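Local coordinates for protein 6-phospho-alpha-glucosidase (Merdibacter massiliensis, PDB 6VC6) that probably hydrolyses 6-phosphorylated alpha-glucosides, using bound NAD and a manganese ion as family 4 glycosyl hydrolases do, at residues A[3-8]-A[31-36]; A[7-12]-A[81-86]; A[35-40]-A[63-68]; A[45-50]-A[298-303]. All blocks are in the same frame, centred on the assembly; numbering follows the deposited sequence.

From the N terminus, strand 4-9 pairs on one flank with 32-38, and contact 1 closes the loop that carries helix 16-25. Residues 35-40 then serve contact 3, which closes the next loop round helix 42-59 by adding strand 64-68. Contact 2 starts again from Cys7 and Ile8 and brings 81-86 to the other flank of the first strand; contact 3 lies nested inside this longer loop. Contacts 2 and 3 both reach NAD. Contact 4 opens on helix 42-59, crosses both of these along the chain, and ties the helix layer on one face of the dinucleotide-binding sheet to helix 291-305, far on in the sequence.

Contact 1 (A[3-8]-A[31-36]); sequences KYNVCI and PMEKLV
Tyr4 N meets Pro31 O at 3.1 Å and opens a series of five backbone hydrogen bonds between two parallel strands. Tyr4 O accepts Glu33 N at 2.9 Å, Val6 N gives to Lys34 O, Val6 O takes Val36 N, and Ile8 N reaches Val36 O at 2.9 Å. The pairing slips by one residue between Tyr4 and Asn5, so that Glu33 is the extra residue of a beta bulge. Several CA-H...O contacts fill in between, as at Leu35 CA and Val6 O, 3.2 Å apart.

Apolar packing lies on the face of Tyr4, Met32, Val6 and Leu35. The selenomethionine chain of Met32 bends at its last torsion (chi3 69°) and brings CE to 3.7 Å from Val6 CB, crossing the valine at about a right angle. Leu35 CD1 touches Val6 CG1 at 4.0 Å. Phe23 of helix 16-25 packs on Met32, Leu35 and Ile8.

Polar side chains gather on the other face and at the start. Asn5 OD1 lies 3.3 Å from Lys34 CB, while its ND2 is bonded to Asp77 O. Lys3 lays its aliphatic CD against Glu33 OE1, the two chains crossing, with the ammonium group itself not in contact. Strand 4-9, helix 16-25 and strand 32-38 form the beta-alpha-beta unit that opens a Rossmann fold.

Contact 2 (A[7-12]-A[81-86]); sequences CIVGGG and IFMQMR. With NAD (nicotinamide-adenine-dinucleotide), chain G.
Phe82 O receives Val9 N at 2.6 Å, and the CA-H of Ile8 approaches the same oxygen. Phe82 N returns a bond to Cys7 O at 2.7 Å, and Gln84 N reaches Val9 O at 2.8 Å. Val9 carries the apolar packing: CG1 meets the selenomethionine methyl CE of Met83 at 3.6 Å, the two chains lying side by side, while CG2 touches Ile81 CG2 at 3.7 Å.

Beyond the parallel strands begins the glycine-rich turn of a Rossmann dinucleotide site. Gly10 has a positive phi (99°), and a CB there would run into Gln84 O; one on Gly12 would strike the adenosine ribose oxygen O3B of NAD. Gln84, extended beyond CG, passes alongside Gly10 O, and its OE1 is hydrogen-bonded to Thr16 OG1.

Met85 presses CE and SE against the adenine, and its O accepts the nicotinamide-ribose hydroxyl O3D of NAD at 2.8 Å. Arg86 NE bonds the bridging NAD oxygen O3 at 2.9 Å. Arg86 NH1 bonds NAD O1N at 3.0 Å. C3D of the nicotinamide ribose lies over one face of the guanidinium. A leucine at Arg86 would probably leave the pyrophosphate without these two bonds and Glu109 without its salt bridge to NH2. Met126 and Ile130 of helix 113-136 pack on Met83.

Contact 3 (A[35-40]-A[63-68]); sequences LVLFDI and LDFSYT. With NAD (nicotinamide-adenine-dinucleotide), chain G.
Leu37 CB rests against Tyr67 CB at 3.7 Å, with their backbones paired beneath. CG lies anti to the carbonyl carbon (chi1 -58°), which swings the branch back along the neighbouring strand to Phe65; there CG meets CE2 at 3.7 Å, and CD1 reaches CZ at 3.7 Å in the plane of the ring, at its edge. Leu35 CD2 comes to the same ring at CD2, 3.6 Å away, so the two leucines share one phenylalanine.

Parallel hydrogen bonds join the strands: Leu37 N gives to Ser66 O at 2.8 Å, and Thr68 N to Leu37 O at 2.8 Å. On the other face Val36 CG1 touches Thr68 CG2.

Past the strand end, Asp39 takes both adenosine ribose hydroxyls of NAD, O2B on OD1 at 2.5 Å and O3B on OD2 at 2.8 Å, as in many NAD-binding Rossmann folds. An alanine at Asp39 would remove the carboxylate and is likely to leave both hydroxyls, and Gly12 N, without their acceptor. Ile40 lies along the adenine.

Strand 64-68 is the sheet's edge; helices 16-25 and 42-59 pack on the Leu37 face, helix 71-75 on that of Val36 and Phe38.

Contact 4 (A[45-50]-A[298-303]); sequences QQPIGE and ECREVI
Ile303 and Pro47 make the centre of an apolar contact between two helices whose segment axes approach to 8.9 Å and cross at 56°. The tip atom CD1 of Ile303 does most of the touching. It lies 3.2 Å from Pro47 O, a close carbon-to-oxygen approach, and 4.0 Å from Pro47 CB, and it also meets Glu50 CB at 3.7 Å. CG1 stands anti to the carbonyl carbon (chi1 -71°), and from there the chain reaches across to the helical turn at Pro47. Cys299 adds its CB against the same Pro47 O at 3.9 Å, and its SG lies 4.5 Å from Ile48 CG1.

Polar ends take a lesser part, and no hydrogen bond spans the segments. Arg300 runs alongside Pro47, with NH1 4.0 Å from CG. Glu50 contributes its CB here, while its carboxylate turns away and bonds Tyr67 OH through OE2.

Pro47, having no N-H, sits at a kink in helix 42-59. Phe296 packs on Pro47 and Ile48, and Phe51 on Cys299, extending the same seam. This is plain helix-helix packing: it sets helix 291-305, from the family's C-terminal region, against the crossover helix between the second and third strands of the Rossmann fold.

Contact 1 (A[3-8]-A[31-36])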
# COMPACT_ATOMS: atom_id res chain seq x y z
N LYS A 3 -10.15 -12.31 -23.18
CA LYS A 3 -8.96 -11.58 -22.79
C LYS A 3 -9.37 -10.21 -22.26
O LYS A 3 -10.45 -9.71 -22.55
CB LYS A 3 -7.98 -11.45 -23.96
CG LYS A 3 -7.47 -12.80 -24.45
CD LYS A 3 -6.52 -12.67 -25.63
CE LYS A 3 -5.96 -14.02 -26.04
NZ LYS A 3 -6.54 -15.14 -25.24
N TYR A 4 -8.48 -9.61 -21.47
CA TYR A 4 -8.83 -8.45 -20.66
C TYR A 4 -8.03 -7.22 -21.07
O TYR A 4 -6.88 -7.32 -21.51
CB TYR A 4 -8.59 -8.75 -19.17
CG TYR A 4 -9.44 -9.88 -18.64
CD1 TYR A 4 -10.71 -9.65 -18.14
CD2 TYR A 4 -8.96 -11.19 -18.66
CE1 TYR A 4 -11.49 -10.69 -17.66
CE2 TYR A 4 -9.74 -12.23 -18.18
CZ TYR A 4 -11.00 -11.97 -17.68
OH TYR A 4 -11.77 -13.01 -17.21
N ASN A 5 -8.66 -6.06 -20.91
CA ASN A 5 -8.02 -4.77 -21.12
C ASN A 5 -7.63 -4.18 -19.77
O ASN A 5 -8.47 -4.08 -18.87
CB ASN A 5 -8.95 -3.81 -21.87
CG ASN A 5 -9.27 -4.30 -23.27
OD1 ASN A 5 -8.55 -5.11 -23.85
ND2 ASN A 5 -10.37 -3.80 -23.83
N VAL A 6 -6.37 -3.79 -19.63
CA VAL A 6 -5.82 -3.32 -18.37
C VAL A 6 -5.19 -1.95 -18.58
O VAL A 6 -4.56 -1.70 -19.61
CB VAL A 6 -4.79 -4.32 -17.80
CG1 VAL A 6 -4.21 -3.81 -16.48
CG2 VAL A 6 -5.41 -5.69 -17.62
N CYS A 7 -5.36 -1.06 -17.60
CA CYS A 7 -4.70 0.23 -17.59
C CYS A 7 -4.00 0.43 -16.26
O CYS A 7 -4.60 0.22 -15.20
CB CYS A 7 -5.69 1.38 -17.84
SG CYS A 7 -5.02 3.02 -17.47
N ILE A 8 -2.73 0.82 -16.31
CA ILE A 8 -1.95 1.12 -15.12
C ILE A 8 -1.93 2.64 -14.93
O ILE A 8 -1.42 3.37 -15.79
CB ILE A 8 -0.52 0.56 -15.21
CG1 ILE A 8 -0.54 -0.97 -15.17
CG2 ILE A 8 0.35 1.12 -14.09
CD1 ILE A 8 0.83 -1.59 -15.36
N PRO A 31 -4.72 -13.74 -19.23
CA PRO A 31 -4.67 -13.38 -20.65
C PRO A 31 -5.14 -11.95 -20.87
O PRO A 31 -6.26 -11.58 -20.48
CB PRO A 31 -5.60 -14.39 -21.31
CG PRO A 31 -6.57 -14.76 -20.24
CD PRO A 31 -5.80 -14.70 -18.94
N MSE A 32 -4.29 -11.14 -21.49
CA MSE A 32 -4.63 -9.75 -21.78
C MSE A 32 -4.65 -9.48 -23.28
O MSE A 32 -3.89 -10.07 -24.04
CB MSE A 32 -3.65 -8.80 -21.10
CG MSE A 32 -3.59 -8.94 -19.59
SE MSE A 32 -1.89 -8.28 -18.91
CE MSE A 32 -2.13 -6.39 -19.27
N GLU A 33 -5.53 -8.57 -23.69
CA GLU A 33 -5.58 -8.14 -25.08
C GLU A 33 -5.01 -6.74 -25.28
O GLU A 33 -4.42 -6.47 -26.33
CB GLU A 33 -7.02 -8.18 -25.59
CG GLU A 33 -7.18 -7.77 -27.05
CD GLU A 33 -7.68 -8.91 -27.92
OE1 GLU A 33 -7.89 -10.02 -27.39
OE2 GLU A 33 -7.85 -8.69 -29.14
N LYS A 34 -5.12 -5.86 -24.29
CA LYS A 34 -4.67 -4.48 -24.42
C LYS A 34 -4.18 -3.98 -23.07
O LYS A 34 -4.80 -4.26 -22.04
CB LYS A 34 -5.79 -3.59 -24.95
CG LYS A 34 -5.40 -2.14 -25.19
CD LYS A 34 -6.63 -1.30 -25.50
CE LYS A 34 -6.26 0.15 -25.74
NZ LYS A 34 -7.47 1.02 -25.83
N LEU A 35 -3.07 -3.24 -23.09
CA LEU A 35 -2.52 -2.63 -21.89
C LEU A 35 -2.17 -1.17 -22.19
O LEU A 35 -1.57 -0.88 -23.23
CB LEU A 35 -1.27 -3.37 -21.39
CG LEU A 35 -0.50 -2.68 -20.27
CD1 LEU A 35 -1.22 -2.83 -18.94
CD2 LEU A 35 0.92 -3.22 -20.17
N VAL A 36 -2.56 -0.27 -21.28
CA VAL A 36 -2.31 1.15 -21.44
C VAL A 36 -1.67 1.68 -20.16
O VAL A 36 -2.21 1.48 -19.06
CB VAL A 36 -3.60 1.94 -21.74
CG1 VAL A 36 -3.30 3.42 -21.91
CG2 VAL A 36 -4.29 1.38 -22.98

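Contact 2 (A[7-12]-A[81-86])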
# COMPACT_ATOMS: atom_id res chain seq x y z
N CYS A 7 -5.36 -1.06 -17.60
CA CYS A 7 -4.70 0.23 -17.59
C CYS A 7 -4.00 0.43 -16.26
O CYS A 7 -4.60 0.22 -15.20
CB CYS A 7 -5.69 1.38 -17.84
SG CYS A 7 -5.02 3.02 -17.47
N ILE A 8 -2.73 0.82 -16.31
CA ILE A 8 -1.95 1.12 -15.12
C ILE A 8 -1.93 2.64 -14.93
O ILE A 8 -1.42 3.37 -15.79
CB ILE A 8 -0.52 0.56 -15.21
CG1 ILE A 8 -0.54 -0.97 -15.17
CG2 ILE A 8 0.35 1.12 -14.09
CD1 ILE A 8 0.83 -1.59 -15.36
N VAL A 9 -2.49 3.11 -13.82
CA VAL A 9 -2.44 4.52 -13.47
C VAL A 9 -1.16 4.76 -12.68
O VAL A 9 -0.96 4.19 -11.61
CB VAL A 9 -3.67 4.95 -12.67
CG1 VAL A 9 -3.49 6.36 -12.14
CG2 VAL A 9 -4.92 4.85 -13.53
N GLY A 10 -0.29 5.62 -13.22
CA GLY A 10 1.03 5.79 -12.66
C GLY A 10 2.05 4.98 -13.43
O GLY A 10 2.86 4.26 -12.84
N GLY A 11 2.01 5.09 -14.76
CA GLY A 11 2.91 4.34 -15.61
C GLY A 11 4.37 4.69 -15.44
O GLY A 11 5.24 3.89 -15.79
N GLY A 12 4.66 5.88 -14.90
CA GLY A 12 6.02 6.28 -14.63
C GLY A 12 6.58 5.81 -13.31
O GLY A 12 7.68 6.23 -12.92
N ILE A 81 -8.28 -1.58 -13.76
CA ILE A 81 -7.44 -0.40 -13.60
C ILE A 81 -6.50 -0.66 -12.43
O ILE A 81 -6.96 -0.81 -11.28
CB ILE A 81 -8.26 0.88 -13.37
CG1 ILE A 81 -9.31 1.05 -14.48
CG2 ILE A 81 -7.35 2.09 -13.31
CD1 ILE A 81 -8.72 1.31 -15.84
N PHE A 82 -5.20 -0.72 -12.70
CA PHE A 82 -4.18 -0.88 -11.68
C PHE A 82 -3.66 0.50 -11.31
O PHE A 82 -3.02 1.17 -12.13
CB PHE A 82 -3.04 -1.78 -12.17
CG PHE A 82 -3.42 -3.23 -12.34
CD1 PHE A 82 -4.71 -3.67 -12.10
CD2 PHE A 82 -2.47 -4.15 -12.75
CE1 PHE A 82 -5.05 -5.00 -12.27
CE2 PHE A 82 -2.80 -5.48 -12.91
CZ PHE A 82 -4.09 -5.91 -12.67
N MSE A 83 -3.94 0.94 -10.09
CA MSE A 83 -3.54 2.27 -9.65
C MSE A 83 -2.33 2.24 -8.71
O MSE A 83 -2.38 1.61 -7.66
CB MSE A 83 -4.71 2.98 -8.97
CG MSE A 83 -6.04 2.81 -9.69
SE MSE A 83 -7.31 4.23 -9.26
CE MSE A 83 -6.46 5.69 -10.23
N GLN A 84 -1.26 2.92 -9.10
CA GLN A 84 -0.05 3.00 -8.29
C GLN A 84 0.58 4.39 -8.43
O GLN A 84 1.78 4.54 -8.66
CB GLN A 84 0.94 1.90 -8.66
CG GLN A 84 1.33 1.85 -10.14
CD GLN A 84 2.45 0.86 -10.41
OE1 GLN A 84 3.01 0.82 -11.50
NE2 GLN A 84 2.77 0.05 -9.40
N MSE A 85 -0.24 5.41 -8.26
CA MSE A 85 0.22 6.79 -8.28
C MSE A 85 0.89 7.17 -6.98
O MSE A 85 0.61 6.53 -5.98
CB MSE A 85 -0.93 7.76 -8.55
CG MSE A 85 -1.87 7.94 -7.35
SE MSE A 85 -3.03 9.53 -7.41
CE MSE A 85 -3.82 9.17 -9.14
N ARG A 86 1.74 8.18 -6.99
CA ARG A 86 2.28 8.79 -5.78
C ARG A 86 2.04 10.29 -5.90
O ARG A 86 2.81 11.00 -6.56
CB ARG A 86 3.76 8.48 -5.60
CG ARG A 86 4.35 9.00 -4.30
CD ARG A 86 5.86 8.79 -4.22
NE ARG A 86 6.21 7.38 -4.04
CZ ARG A 86 6.20 6.75 -2.87
NH1 ARG A 86 6.54 5.47 -2.79
NH2 ARG A 86 5.84 7.40 -1.77
PA NAD G . 7.01 6.88 -7.98
O1A NAD G . 8.21 6.14 -8.53
O2A NAD G . 7.09 8.36 -7.70
O5B NAD G . 5.76 6.62 -8.96
C5B NAD G . 4.60 7.44 -8.88
C4B NAD G . 4.08 7.71 -10.28
O4B NAD G . 2.72 8.14 -10.22
C3B NAD G . 4.88 8.82 -10.94
O3B NAD G . 5.32 8.39 -12.23
C2B NAD G . 3.90 9.97 -11.10
O2B NAD G . 4.11 10.64 -12.35
C1B NAD G . 2.55 9.29 -11.05
N9A NAD G . 1.49 10.19 -10.53
C8A NAD G . 1.59 11.04 -9.49
N7A NAD G . 0.43 11.71 -9.30
C5A NAD G . -0.44 11.30 -10.25
C6A NAD G . -1.84 11.60 -10.63
N6A NAD G . -2.57 12.51 -9.94
N1A NAD G . -2.36 10.94 -11.69
C2A NAD G . -1.64 10.03 -12.38
N3A NAD G . -0.37 9.71 -12.09
C4A NAD G . 0.27 10.30 -11.06
O3 NAD G . 6.51 6.14 -6.64
PN NAD G . 6.85 4.60 -6.32
O1N NAD G . 7.94 4.56 -5.28
O2N NAD G . 6.98 3.83 -7.61
O5D NAD G . 5.47 4.17 -5.61
C5D NAD G . 4.32 3.87 -6.40
C4D NAD G . 3.11 3.83 -5.49
O4D NAD G . 2.86 2.48 -5.07
C3D NAD G . 3.36 4.64 -4.23
O3D NAD G . 2.22 5.47 -3.98
C2D NAD G . 3.46 3.62 -3.12
O2D NAD G . 2.94 4.13 -1.89
C1D NAD G . 2.61 2.49 -3.67
N1N NAD G . 2.91 1.20 -3.04
C2N NAD G . 1.95 0.67 -2.28
C3N NAD G . 2.14 -0.55 -1.65
C7N NAD G . 1.03 -1.10 -0.80
O7N NAD G . 1.26 -2.04 -0.05
N7N NAD G . -0.18 -0.55 -0.90
C4N NAD G . 3.34 -1.22 -1.81
C5N NAD G . 4.33 -0.64 -2.60
C6N NAD G . 4.08 0.59 -3.22

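Contact 3 (A[35-40]-A[63-68])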
# COMPACT_ATOMS: atom_id res chain seq x y z
N LEU A 35 -3.07 -3.24 -23.09
CA LEU A 35 -2.52 -2.63 -21.89
C LEU A 35 -2.17 -1.17 -22.19
O LEU A 35 -1.57 -0.88 -23.23
CB LEU A 35 -1.27 -3.37 -21.39
CG LEU A 35 -0.50 -2.68 -20.27
CD1 LEU A 35 -1.22 -2.83 -18.94
CD2 LEU A 35 0.92 -3.22 -20.17
N VAL A 36 -2.56 -0.27 -21.28
CA VAL A 36 -2.31 1.15 -21.44
C VAL A 36 -1.67 1.68 -20.16
O VAL A 36 -2.21 1.48 -19.06
CB VAL A 36 -3.60 1.94 -21.74
CG1 VAL A 36 -3.30 3.42 -21.91
CG2 VAL A 36 -4.29 1.38 -22.98
N LEU A 37 -0.52 2.34 -20.30
CA LEU A 37 0.12 3.02 -19.18
C LEU A 37 -0.32 4.48 -19.19
O LEU A 37 -0.12 5.19 -20.18
CB LEU A 37 1.64 2.92 -19.28
CG LEU A 37 2.28 1.54 -19.32
CD1 LEU A 37 3.80 1.66 -19.31
CD2 LEU A 37 1.80 0.68 -18.16
N PHE A 38 -0.92 4.93 -18.09
CA PHE A 38 -1.32 6.32 -17.94
C PHE A 38 -0.49 6.99 -16.86
O PHE A 38 -0.14 6.36 -15.85
CB PHE A 38 -2.81 6.45 -17.61
CG PHE A 38 -3.26 7.87 -17.41
CD1 PHE A 38 -3.55 8.68 -18.50
CD2 PHE A 38 -3.38 8.41 -16.14
CE1 PHE A 38 -3.96 9.99 -18.32
CE2 PHE A 38 -3.78 9.72 -15.95
CZ PHE A 38 -4.07 10.51 -17.05
N ASP A 39 -0.19 8.27 -17.07
CA ASP A 39 0.55 9.07 -16.10
C ASP A 39 0.36 10.53 -16.45
O ASP A 39 0.05 10.88 -17.59
CB ASP A 39 2.04 8.70 -16.08
CG ASP A 39 2.72 9.08 -14.78
OD1 ASP A 39 2.59 10.24 -14.35
OD2 ASP A 39 3.38 8.20 -14.18
N ILE A 40 0.54 11.39 -15.45
CA ILE A 40 0.50 12.83 -15.68
C ILE A 40 1.88 13.40 -15.97
O ILE A 40 1.99 14.59 -16.32
CB ILE A 40 -0.11 13.58 -14.48
CG1 ILE A 40 0.76 13.41 -13.23
CG2 ILE A 40 -1.53 13.09 -14.21
CD1 ILE A 40 0.51 14.45 -12.17
N LEU A 63 0.00 -8.73 -27.80
CA LEU A 63 -0.51 -7.72 -26.88
C LEU A 63 -0.45 -6.33 -27.49
O LEU A 63 0.53 -5.97 -28.12
CB LEU A 63 0.29 -7.74 -25.58
CG LEU A 63 -0.19 -6.97 -24.35
CD1 LEU A 63 0.41 -5.58 -24.32
CD2 LEU A 63 -1.70 -6.92 -24.25
N ASP A 64 -1.50 -5.55 -27.29
CA ASP A 64 -1.46 -4.21 -27.83
C ASP A 64 -1.16 -3.27 -26.67
O ASP A 64 -2.00 -3.05 -25.80
CB ASP A 64 -2.81 -3.89 -28.49
CG ASP A 64 -3.14 -2.42 -28.50
OD1 ASP A 64 -2.23 -1.58 -28.51
OD2 ASP A 64 -4.34 -2.09 -28.51
N PHE A 65 0.01 -2.66 -26.80
CA PHE A 65 0.58 -1.89 -25.70
C PHE A 65 0.71 -0.43 -26.09
O PHE A 65 1.05 -0.11 -27.23
CB PHE A 65 1.94 -2.46 -25.30
CG PHE A 65 2.72 -1.60 -24.35
CD1 PHE A 65 3.85 -0.93 -24.78
CD2 PHE A 65 2.32 -1.45 -23.03
CE1 PHE A 65 4.57 -0.13 -23.92
CE2 PHE A 65 3.04 -0.66 -22.16
CZ PHE A 65 4.17 0.00 -22.60
N SER A 66 0.44 0.46 -25.14
CA SER A 66 0.57 1.89 -25.37
C SER A 66 0.74 2.59 -24.03
O SER A 66 0.36 2.07 -22.98
CB SER A 66 -0.65 2.45 -26.12
OG SER A 66 -1.86 2.10 -25.48
N TYR A 67 1.33 3.79 -24.08
CA TYR A 67 1.43 4.66 -22.93
C TYR A 67 0.99 6.06 -23.33
O TYR A 67 1.28 6.51 -24.44
CB TYR A 67 2.85 4.68 -22.35
CG TYR A 67 3.92 5.24 -23.26
CD1 TYR A 67 4.61 4.42 -24.14
CD2 TYR A 67 4.25 6.59 -23.23
CE1 TYR A 67 5.60 4.93 -24.97
CE2 TYR A 67 5.23 7.11 -24.06
CZ TYR A 67 5.90 6.27 -24.92
OH TYR A 67 6.88 6.79 -25.75
N THR A 68 0.28 6.74 -22.43
CA THR A 68 -0.34 8.01 -22.77
C THR A 68 -0.51 8.85 -21.52
O THR A 68 -0.42 8.36 -20.39
CB THR A 68 -1.70 7.80 -23.44
OG1 THR A 68 -2.29 9.08 -23.73
CG2 THR A 68 -2.63 7.03 -22.52
PA NAD G . 7.01 6.88 -7.98
O1A NAD G . 8.21 6.14 -8.53
O2A NAD G . 7.09 8.36 -7.70
O5B NAD G . 5.76 6.62 -8.96
C5B NAD G . 4.60 7.44 -8.88
C4B NAD G . 4.08 7.71 -10.28
O4B NAD G . 2.72 8.14 -10.22
C3B NAD G . 4.88 8.82 -10.94
O3B NAD G . 5.32 8.39 -12.23
C2B NAD G . 3.90 9.97 -11.10
O2B NAD G . 4.11 10.64 -12.35
C1B NAD G . 2.55 9.29 -11.05
N9A NAD G . 1.49 10.19 -10.53
C8A NAD G . 1.59 11.04 -9.49
N7A NAD G . 0.43 11.71 -9.30
C5A NAD G . -0.44 11.30 -10.25
C6A NAD G . -1.84 11.60 -10.63
N6A NAD G . -2.57 12.51 -9.94
N1A NAD G . -2.36 10.94 -11.69
C2A NAD G . -1.64 10.03 -12.38
N3A NAD G . -0.37 9.71 -12.09
C4A NAD G . 0.27 10.30 -11.06
O3 NAD G . 6.51 6.14 -6.64
PN NAD G . 6.85 4.60 -6.32
O1N NAD G . 7.94 4.56 -5.28
O2N NAD G . 6.98 3.83 -7.61
O5D NAD G . 5.47 4.17 -5.61
C5D NAD G . 4.32 3.87 -6.40
C4D NAD G . 3.11 3.83 -5.49
O4D NAD G . 2.86 2.48 -5.07
C3D NAD G . 3.36 4.64 -4.23
O3D NAD G . 2.22 5.47 -3.98
C2D NAD G . 3.46 3.62 -3.12
O2D NAD G . 2.94 4.13 -1.89
C1D NAD G . 2.61 2.49 -3.67
N1N NAD G . 2.91 1.20 -3.04
C2N NAD G . 1.95 0.67 -2.28
C3N NAD G . 2.14 -0.55 -1.65
C7N NAD G . 1.03 -1.10 -0.80
O7N NAD G . 1.26 -2.04 -0.05
N7N NAD G . -0.18 -0.55 -0.90
C4N NAD G . 3.34 -1.22 -1.81
C5N NAD G . 4.33 -0.64 -2.60
C6N NAD G . 4.08 0.59 -3.22

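Contact 4 (A[45-50]-A[298-303])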
# COMPACT_ATOMS: atom_id res chain seq x y z
N GLN A 45 7.33 8.84 -17.72
CA GLN A 45 6.74 7.60 -18.21
C GLN A 45 7.36 7.13 -19.52
O GLN A 45 7.29 5.93 -19.82
CB GLN A 45 5.23 7.80 -18.40
CG GLN A 45 4.46 6.52 -18.70
CD GLN A 45 2.98 6.78 -18.90
OE1 GLN A 45 2.14 6.14 -18.26
NE2 GLN A 45 2.65 7.71 -19.79
N GLN A 46 7.98 8.02 -20.29
CA GLN A 46 8.45 7.67 -21.63
C GLN A 46 9.50 6.56 -21.63
O GLN A 46 9.34 5.60 -22.40
CB GLN A 46 8.96 8.92 -22.34
CG GLN A 46 9.42 8.67 -23.77
CD GLN A 46 10.15 9.86 -24.36
OE1 GLN A 46 11.36 9.81 -24.60
NE2 GLN A 46 9.42 10.94 -24.60
N PRO A 47 10.58 6.62 -20.84
CA PRO A 47 11.56 5.52 -20.89
C PRO A 47 11.00 4.20 -20.41
O PRO A 47 11.48 3.14 -20.83
CB PRO A 47 12.70 6.01 -19.98
CG PRO A 47 12.05 6.99 -19.07
CD PRO A 47 11.01 7.67 -19.90
N ILE A 48 9.99 4.22 -19.54
CA ILE A 48 9.35 2.98 -19.12
C ILE A 48 8.49 2.41 -20.24
O ILE A 48 8.46 1.20 -20.48
CB ILE A 48 8.53 3.21 -17.83
CG1 ILE A 48 9.47 3.45 -16.65
CG2 ILE A 48 7.61 2.04 -17.56
CD1 ILE A 48 8.83 4.16 -15.49
N GLY A 49 7.79 3.29 -20.97
CA GLY A 49 6.96 2.82 -22.07
C GLY A 49 7.77 2.31 -23.24
O GLY A 49 7.39 1.32 -23.88
N GLU A 50 8.89 2.96 -23.54
CA GLU A 50 9.76 2.48 -24.62
C GLU A 50 10.42 1.16 -24.25
O GLU A 50 10.65 0.32 -25.13
CB GLU A 50 10.82 3.53 -24.95
CG GLU A 50 10.24 4.82 -25.53
CD GLU A 50 9.52 4.60 -26.85
OE1 GLU A 50 9.97 3.74 -27.64
OE2 GLU A 50 8.50 5.28 -27.09
N GLU A 298 18.23 0.71 -16.01
CA GLU A 298 17.88 -0.57 -16.63
C GLU A 298 17.20 -0.35 -17.98
O GLU A 298 17.43 -1.12 -18.93
CB GLU A 298 16.98 -1.38 -15.71
CG GLU A 298 17.16 -2.89 -15.85
CD GLU A 298 15.88 -3.68 -15.70
OE1 GLU A 298 15.59 -4.52 -16.57
OE2 GLU A 298 15.18 -3.48 -14.68
N CYS A 299 16.11 0.40 -17.80
CA CYS A 299 15.25 0.74 -18.92
C CYS A 299 16.01 1.53 -19.98
O CYS A 299 15.84 1.30 -21.18
CB CYS A 299 14.04 1.55 -18.43
SG CYS A 299 12.90 0.64 -17.35
N ARG A 300 16.87 2.46 -19.55
CA ARG A 300 17.67 3.22 -20.50
C ARG A 300 18.78 2.38 -21.11
O ARG A 300 19.24 2.67 -22.22
CB ARG A 300 18.24 4.47 -19.82
CG ARG A 300 17.36 5.70 -19.99
CD ARG A 300 17.48 6.64 -18.80
NE ARG A 300 16.44 7.67 -18.83
CZ ARG A 300 16.07 8.39 -17.77
NH1 ARG A 300 15.11 9.30 -17.89
NH2 ARG A 300 16.66 8.20 -16.60
N GLU A 301 19.23 1.34 -20.41
CA GLU A 301 20.15 0.38 -21.01
C GLU A 301 19.48 -0.37 -22.15
O GLU A 301 20.08 -0.59 -23.21
CB GLU A 301 20.66 -0.61 -19.96
CG GLU A 301 21.91 -0.16 -19.22
CD GLU A 301 22.38 -1.20 -18.21
OE1 GLU A 301 21.75 -2.27 -18.13
OE2 GLU A 301 23.38 -0.93 -17.51
N VAL A 302 18.22 -0.77 -21.96
CA VAL A 302 17.50 -1.52 -22.98
C VAL A 302 17.16 -0.63 -24.17
O VAL A 302 17.26 -1.06 -25.33
CB VAL A 302 16.23 -2.16 -22.37
CG1 VAL A 302 15.38 -2.80 -23.45
CG2 VAL A 302 16.62 -3.18 -21.30
N ILE A 303 16.77 0.62 -23.91
CA ILE A 303 16.45 1.54 -25.00
C ILE A 303 17.69 1.84 -25.83
O ILE A 303 17.62 1.94 -27.06
CB ILE A 303 15.81 2.82 -24.44
CG1 ILE A 303 14.40 2.53 -23.91
CG2 ILE A 303 15.77 3.92 -25.49
CD1 ILE A 303 13.93 3.52 -22.88